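Local coordinates for LRR receptor-like serine/threonine-protein kinase RGI3 (Arabidopsis thaliana, PDB 5HZ0) that acts as a plasma-membrane receptor kinase for RGF peptide hormones that maintain the root stem cell niche, this chain being its extracellular leucine-rich repeat part, at residues Lys497-Lys502 with Leu521-Glu526; Ser546-Cys551 with Val570-His575. The protein carries 5 engineered substitutions. One frame throughout, in Å; residues are numbered along the deposited sequence.

Contact 1 (Lys497-Lys502 with Leu521-Glu526); sequences KLNLAK and LLNLGE. With NAG (2-acetamido-2-deoxy-beta-D-glucopyranose), chain D.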
loop_
_atom_site.group_PDB
_atom_site.type_symbol
_atom_site.label_atom_id
_atom_site.label_comp_id
_atom_site.label_asym_id
_atom_site.label_seq_id
_atom_site.Cartn_x
_atom_site.Cartn_y
_atom_site.Cartn_z
ATOM N N LYS A 497 -21.660 -11.660 3.536
ATOM C CA LYS A 497 -22.243 -11.271 2.264
ATOM C C LYS A 497 -22.502 -12.496 1.422
ATOM O O LYS A 497 -21.572 -13.261 1.157
ATOM C CB LYS A 497 -21.286 -10.355 1.508
ATOM C CG LYS A 497 -20.956 -9.097 2.258
ATOM C CD LYS A 497 -20.300 -8.066 1.388
ATOM C CE LYS A 497 -19.944 -6.858 2.219
ATOM N NZ LYS A 497 -19.211 -5.896 1.369
ATOM N N LEU A 498 -23.751 -12.668 0.992
ATOM C CA LEU A 498 -24.132 -13.802 0.160
ATOM C C LEU A 498 -24.926 -13.318 -1.051
ATOM O O LEU A 498 -26.032 -12.804 -0.916
ATOM C CB LEU A 498 -24.967 -14.802 0.960
ATOM C CG LEU A 498 -25.573 -15.936 0.134
ATOM C CD1 LEU A 498 -24.469 -16.691 -0.585
ATOM C CD2 LEU A 498 -26.413 -16.880 0.980
ATOM N N ASN A 499 -24.354 -13.499 -2.235
ATOM C CA ASN A 499 -25.001 -13.105 -3.459
ATOM C C ASN A 499 -25.168 -14.310 -4.384
ATOM O O ASN A 499 -24.193 -14.826 -4.931
ATOM C CB ASN A 499 -24.157 -12.019 -4.115
ATOM C CG ASN A 499 -24.792 -11.446 -5.371
ATOM O OD1 ASN A 499 -25.794 -11.949 -5.865
ATOM N ND2 ASN A 499 -24.180 -10.404 -5.907
ATOM N N LEU A 500 -26.412 -14.765 -4.510
ATOM C CA LEU A 500 -26.827 -15.837 -5.420
ATOM C C LEU A 500 -27.561 -15.388 -6.674
ATOM O O LEU A 500 -28.152 -16.215 -7.385
ATOM C CB LEU A 500 -27.642 -16.885 -4.686
ATOM C CG LEU A 500 -26.831 -17.496 -3.550
ATOM C CD1 LEU A 500 -27.753 -18.368 -2.750
ATOM C CD2 LEU A 500 -25.630 -18.286 -4.104
ATOM N N ALA A 501 -27.598 -14.078 -6.888
ATOM C CA ALA A 501 -28.529 -13.451 -7.836
ATOM C C ALA A 501 -28.321 -13.876 -9.281
ATOM O O ALA A 501 -27.223 -14.263 -9.664
ATOM C CB ALA A 501 -28.462 -11.927 -7.715
ATOM N N LYS A 502 -29.388 -13.813 -10.071
ATOM C CA LYS A 502 -29.358 -14.220 -11.471
ATOM C C LYS A 502 -28.925 -15.681 -11.656
ATOM O O LYS A 502 -27.925 -15.988 -12.313
ATOM C CB LYS A 502 -28.483 -13.282 -12.302
ATOM C CG LYS A 502 -28.855 -13.293 -13.766
ATOM C CD LYS A 502 -28.020 -12.331 -14.585
ATOM C CE LYS A 502 -28.623 -12.164 -15.990
ATOM N NZ LYS A 502 -29.055 -13.456 -16.610
ATOM N N LEU A 521 -25.409 -8.735 3.990
ATOM C CA LEU A 521 -25.929 -8.519 2.655
ATOM C C LEU A 521 -26.458 -9.822 2.122
ATOM O O LEU A 521 -25.751 -10.827 2.144
ATOM C CB LEU A 521 -24.837 -7.963 1.728
ATOM C CG LEU A 521 -25.204 -7.633 0.269
ATOM C CD1 LEU A 521 -24.401 -6.454 -0.242
ATOM C CD2 LEU A 521 -24.990 -8.834 -0.658
ATOM N N LEU A 522 -27.705 -9.806 1.649
ATOM C CA LEU A 522 -28.274 -10.996 1.024
ATOM C C LEU A 522 -28.945 -10.658 -0.304
ATOM O O LEU A 522 -29.940 -9.935 -0.349
ATOM C CB LEU A 522 -29.254 -11.711 1.961
ATOM C CG LEU A 522 -29.991 -12.901 1.332
ATOM C CD1 LEU A 522 -29.019 -14.028 0.966
ATOM C CD2 LEU A 522 -31.092 -13.419 2.233
ATOM N N ASN A 523 -28.384 -11.189 -1.384
ATOM C CA ASN A 523 -28.972 -11.017 -2.692
ATOM C C ASN A 523 -29.460 -12.325 -3.289
ATOM O O ASN A 523 -28.669 -13.172 -3.689
ATOM C CB ASN A 523 -27.983 -10.359 -3.643
ATOM C CG ASN A 523 -28.669 -9.798 -4.876
ATOM O OD1 ASN A 523 -29.844 -10.073 -5.120
ATOM N ND2 ASN A 523 -27.942 -9.018 -5.656
ATOM N N LEU A 524 -30.781 -12.475 -3.297
ATOM C CA LEU A 524 -31.503 -13.562 -3.954
ATOM C C LEU A 524 -32.185 -13.180 -5.267
ATOM O O LEU A 524 -33.005 -13.934 -5.780
ATOM C CB LEU A 524 -32.484 -14.228 -2.989
ATOM C CG LEU A 524 -31.792 -14.790 -1.747
ATOM C CD1 LEU A 524 -32.777 -15.550 -0.876
ATOM C CD2 LEU A 524 -30.613 -15.675 -2.160
ATOM N N GLY A 525 -31.930 -11.974 -5.751
ATOM C CA GLY A 525 -32.596 -11.480 -6.945
ATOM C C GLY A 525 -32.481 -12.315 -8.209
ATOM O O GLY A 525 -31.507 -13.031 -8.392
ATOM N N GLU A 526 -33.491 -12.225 -9.078
ATOM C CA GLU A 526 -33.491 -12.929 -10.357
ATOM C C GLU A 526 -33.277 -14.436 -10.226
ATOM O O GLU A 526 -32.288 -14.994 -10.708
ATOM C CB GLU A 526 -32.427 -12.361 -11.273
ATOM C CG GLU A 526 -32.890 -11.243 -12.125
ATOM C CD GLU A 526 -31.805 -10.778 -13.062
ATOM O OE1 GLU A 526 -31.758 -11.298 -14.194
ATOM O OE2 GLU A 526 -30.993 -9.913 -12.663
HETATM C C1 NAG D . -31.891 -6.480 -7.007
HETATM C C2 NAG D . -31.105 -5.242 -7.433
HETATM C C3 NAG D . -31.409 -4.857 -8.888
HETATM C C4 NAG D . -31.176 -6.064 -9.807
HETATM C C5 NAG D . -32.108 -7.167 -9.305
HETATM C C6 NAG D . -32.075 -8.450 -10.131
HETATM C C7 NAG D . -30.625 -3.280 -5.979
HETATM C C8 NAG D . -31.237 -2.316 -4.994
HETATM N N2 NAG D . -31.449 -4.197 -6.487
HETATM O O3 NAG D . -30.609 -3.758 -9.250
HETATM O O4 NAG D . -31.303 -5.799 -11.214
HETATM O O5 NAG D . -31.766 -7.500 -7.982
HETATM O O6 NAG D . -30.765 -8.979 -10.189
HETATM O O7 NAG D . -29.435 -3.175 -6.280
#
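The backbone N of K502 donates to O of G525 at 2.8 Å, the shortest hydrogen bond between 497-502 and 521-526, and joins the turns that leave two parallel strands. Three backbone bonds precede it: L498 N to L521 O, N523 N to L498 O, and L500 N to N523 O. The strand axes run 4.8 Å apart and differ by 7° in direction. This in-register pairing of one short strand per repeat is the mark of the leucine-rich repeat solenoid, whose strands line its concave side. On the buried face L498 and L522 lie side by side, CD2 of L498 3.9 Å from CD1 of L522, and two residues on, just past the strands, L500 and L524 also lie side by side, CD1 of L500 against CD2 of L524. N499 and N523 occupy the other face, their amide planes 19° apart, with OD1 of N499 3.5 Å from CB of N523. With CG anti to the N499 nitrogen (chi1 -176°), OD1 reaches forward to accept from A501 N at 3.0 Å, forming an Asx turn. N523 builds the same turn with G525 N, and CB of A501 rests against its amide. An alanine in place of N499 removes that acceptor, which would probably leave A501 N without its mate and the bend after the strand less firmly set. K502 and E526 then run alongside, NZ of K502 and OE1 of E526 being 4.2 Å apart, too long for a salt bridge, while OE2 of E526 accepts from O6 of the sugar carried by N548. O of L500 accepts from both N503 and N527, a rung of the asparagine ladder. Strand 473-475 flanks 497-499, and 546-548 follows 521-523.

Contact 2 (Ser546-Cys551 with Val570-His575); sequences SLNLSC and VLDVSH. With NAG (2-acetamido-2-deoxy-beta-D-glucopyranose), chain D; NAG (2-acetamido-2-deoxy-beta-D-glucopyranose), chain E.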
loop_
_atom_site.group_PDB
_atom_site.type_symbol
_atom_site.label_atom_id
_atom_site.label_comp_id
_atom_site.label_asym_id
_atom_site.label_seq_id
_atom_site.Cartn_x
_atom_site.Cartn_y
_atom_site.Cartn_z
ATOM N N SER A 546 -27.803 -4.681 2.513
ATOM C CA SER A 546 -28.822 -4.897 1.501
ATOM C C SER A 546 -29.578 -6.209 1.665
ATOM O O SER A 546 -29.015 -7.208 2.104
ATOM C CB SER A 546 -28.186 -4.825 0.112
ATOM O OG SER A 546 -29.107 -5.199 -0.887
ATOM N N LEU A 547 -30.864 -6.184 1.322
ATOM C CA LEU A 547 -31.669 -7.395 1.153
ATOM C C LEU A 547 -32.452 -7.253 -0.157
ATOM O O LEU A 547 -33.324 -6.376 -0.295
ATOM C CB LEU A 547 -32.606 -7.633 2.354
ATOM C CG LEU A 547 -33.694 -8.726 2.297
ATOM C CD1 LEU A 547 -33.107 -10.122 2.140
ATOM C CD2 LEU A 547 -34.611 -8.676 3.522
ATOM N N ASN A 548 -32.120 -8.118 -1.113
ATOM C CA ASN A 548 -32.733 -8.099 -2.430
ATOM C C ASN A 548 -33.423 -9.444 -2.649
ATOM O O ASN A 548 -32.768 -10.475 -2.765
ATOM C CB ASN A 548 -31.652 -7.834 -3.489
ATOM C CG ASN A 548 -32.215 -7.495 -4.862
ATOM O OD1 ASN A 548 -33.347 -7.852 -5.191
ATOM N ND2 ASN A 548 -31.389 -6.827 -5.686
ATOM N N LEU A 549 -34.754 -9.425 -2.619
ATOM C CA LEU A 549 -35.579 -10.578 -2.961
ATOM C C LEU A 549 -36.218 -10.493 -4.357
ATOM O O LEU A 549 -37.018 -11.345 -4.726
ATOM C CB LEU A 549 -36.602 -10.861 -1.856
ATOM C CG LEU A 549 -35.962 -11.202 -0.495
ATOM C CD1 LEU A 549 -37.018 -11.416 0.578
ATOM C CD2 LEU A 549 -35.010 -12.426 -0.554
ATOM N N SER A 550 -35.874 -9.455 -5.119
ATOM C CA SER A 550 -36.595 -9.090 -6.352
ATOM C C SER A 550 -36.524 -10.125 -7.478
ATOM O O SER A 550 -35.734 -11.068 -7.429
ATOM C CB SER A 550 -36.076 -7.773 -6.911
ATOM O OG SER A 550 -34.837 -8.000 -7.575
ATOM N N CYS A 551 -37.412 -9.958 -8.458
ATOM C CA CYS A 551 -37.481 -10.812 -9.645
ATOM C C CYS A 551 -37.524 -12.318 -9.341
ATOM O O CYS A 551 -36.819 -13.116 -9.950
ATOM C CB CYS A 551 -36.359 -10.456 -10.612
ATOM S SG CYS A 551 -36.202 -8.676 -10.838
ATOM N N VAL A 570 -31.105 -0.914 2.582
ATOM C CA VAL A 570 -31.653 -1.086 1.243
ATOM C C VAL A 570 -32.510 -2.343 1.152
ATOM O O VAL A 570 -32.065 -3.439 1.529
ATOM C CB VAL A 570 -30.533 -1.158 0.183
ATOM C CG1 VAL A 570 -31.116 -1.461 -1.198
ATOM C CG2 VAL A 570 -29.728 0.138 0.166
ATOM N N LEU A 571 -33.737 -2.194 0.662
ATOM C CA LEU A 571 -34.616 -3.347 0.519
ATOM C C LEU A 571 -35.334 -3.326 -0.829
ATOM O O LEU A 571 -36.004 -2.352 -1.171
ATOM C CB LEU A 571 -35.613 -3.418 1.683
ATOM C CG LEU A 571 -36.744 -4.449 1.563
ATOM C CD1 LEU A 571 -36.253 -5.882 1.703
ATOM C CD2 LEU A 571 -37.831 -4.175 2.573
ATOM N N ASP A 572 -35.165 -4.397 -1.594
ATOM C CA ASP A 572 -35.793 -4.566 -2.892
ATOM C C ASP A 572 -36.516 -5.924 -2.945
ATOM O O ASP A 572 -35.880 -6.992 -3.000
ATOM C CB ASP A 572 -34.700 -4.525 -3.959
ATOM C CG ASP A 572 -35.244 -4.368 -5.368
ATOM O OD1 ASP A 572 -36.436 -4.639 -5.586
ATOM O OD2 ASP A 572 -34.465 -3.975 -6.266
ATOM N N VAL A 573 -37.844 -5.855 -2.899
ATOM C CA VAL A 573 -38.767 -6.973 -3.073
ATOM C C VAL A 573 -39.476 -6.976 -4.436
ATOM O O VAL A 573 -40.359 -7.793 -4.693
ATOM C CB VAL A 573 -39.803 -7.041 -1.912
ATOM C CG1 VAL A 573 -39.110 -7.398 -0.606
ATOM C CG2 VAL A 573 -40.556 -5.712 -1.768
ATOM N N SER A 574 -39.101 -6.042 -5.294
ATOM C CA SER A 574 -39.843 -5.747 -6.517
ATOM C C SER A 574 -39.942 -6.924 -7.483
ATOM O O SER A 574 -39.186 -7.893 -7.371
ATOM C CB SER A 574 -39.171 -4.598 -7.246
ATOM O OG SER A 574 -37.984 -5.063 -7.865
ATOM N N HIS A 575 -40.904 -6.849 -8.406
ATOM C CA HIS A 575 -41.165 -7.917 -9.369
ATOM C C HIS A 575 -41.439 -9.269 -8.704
ATOM O O HIS A 575 -40.821 -10.288 -9.035
ATOM C CB HIS A 575 -40.032 -8.043 -10.389
ATOM C CG HIS A 575 -39.937 -6.887 -11.331
ATOM N ND1 HIS A 575 -39.075 -5.832 -11.125
ATOM C CD2 HIS A 575 -40.595 -6.622 -12.484
ATOM C CE1 HIS A 575 -39.203 -4.961 -12.114
ATOM N NE2 HIS A 575 -40.125 -5.412 -12.945
HETATM C C1 NAG D . -31.891 -6.480 -7.007
HETATM C C2 NAG D . -31.105 -5.242 -7.433
HETATM C C3 NAG D . -31.409 -4.857 -8.888
HETATM C C4 NAG D . -31.176 -6.064 -9.807
HETATM C C5 NAG D . -32.108 -7.167 -9.305
HETATM C C6 NAG D . -32.075 -8.450 -10.131
HETATM C C7 NAG D . -30.625 -3.280 -5.979
HETATM C C8 NAG D . -31.237 -2.316 -4.994
HETATM N N2 NAG D . -31.449 -4.197 -6.487
HETATM O O3 NAG D . -30.609 -3.758 -9.250
HETATM O O4 NAG D . -31.303 -5.799 -11.214
HETATM O O5 NAG D . -31.766 -7.500 -7.982
HETATM O O6 NAG D . -30.765 -8.979 -10.189
HETATM O O7 NAG D . -29.435 -3.175 -6.280
HETATM C C1 NAG E . -35.441 -1.014 -7.135
HETATM C C2 NAG E . -34.675 -1.455 -8.390
HETATM C C3 NAG E . -33.170 -1.169 -8.318
HETATM C C4 NAG E . -32.880 0.236 -7.802
HETATM C C5 NAG E . -33.706 0.501 -6.543
HETATM C C6 NAG E . -33.566 1.926 -6.033
HETATM C C7 NAG E . -35.090 -3.356 -9.853
HETATM C C8 NAG E . -35.407 -4.822 -9.944
HETATM N N2 NAG E . -34.904 -2.869 -8.631
HETATM O O3 NAG E . -32.648 -1.238 -9.616
HETATM O O4 NAG E . -31.483 0.409 -7.622
HETATM O O5 NAG E . -35.079 0.309 -6.828
HETATM O O6 NAG E . -34.143 2.814 -6.971
HETATM O O7 NAG E . -34.984 -2.658 -10.860
#
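Two successive leucine-rich repeat strands, 546-548 and 570-572, meet here with N548 and D572 neighbouring one another on a face that carries N-linked sugar. The strand directions differ by only 1°, and L547 N to V570 O, D572 N to L547 O, L549 N to D572 O and C551 N to S574 O bind the backbones. ND2 of N548 is bonded covalently to C1 of the chain D sugar. The other polar atom of the N548 amide, OD1, takes two donors: OG of S550 at 2.8 Å, in the carbonyl plane on a lone pair, and N of S550 at 3.0 Å, which makes an Asx turn. These bonds would restrain the amide from rotating and so help to set the direction in which the glycan leaves. D572 repeats the scheme, its OD1 receiving OG and N of S574. Chi1 of D572 (-167°) sets the carboxylate anti to its own nitrogen; with OD1 held by S574, OD2 is turned to the sugars, accepting N2 of the chain D sugar at 3.0 Å and N2 of the chain E sugar at 2.6 Å. Four donors thus surround the carboxylate, and they would probably stabilise its negative charge. CB of S550, in the first turn, packs against the second, 3.4 Å from OD1 of D572. On the buried face CD2 of L547 meets CD1 of L571 at 3.7 Å, the two leucines pointing the same way. Near the end, SG of C551 lies obliquely to the H575 ring, 4.7 Å from its centroid, and that ring stacks on Y598. O of L549 accepts from N552 and N576. Strand 521-523 borders 546-548, and 593-595, the outermost strand at this end, borders 570-572.

How the contacts relate
From the N terminus, contact 1 closes first, its 18-residue excursion bringing 521-526 back beside 497-502. The chain then makes another turn of the solenoid to reach 546-551, and a second 18-residue excursion closes contact 2 at 570-575. The two closures follow in series, neither enclosing nor crossing the other, with centres about 9 Å apart. Strands 521-523 and 546-548 join them directly: N548 N lies 2.9 Å from L522 O, and L524 N 2.9 Å from N548 O, both probable hydrogen bonds. The chain D sugar spans both, linking E526 of contact 1 with D572 of contact 2. Four consecutive coils near the C-terminal end are thereby tied together.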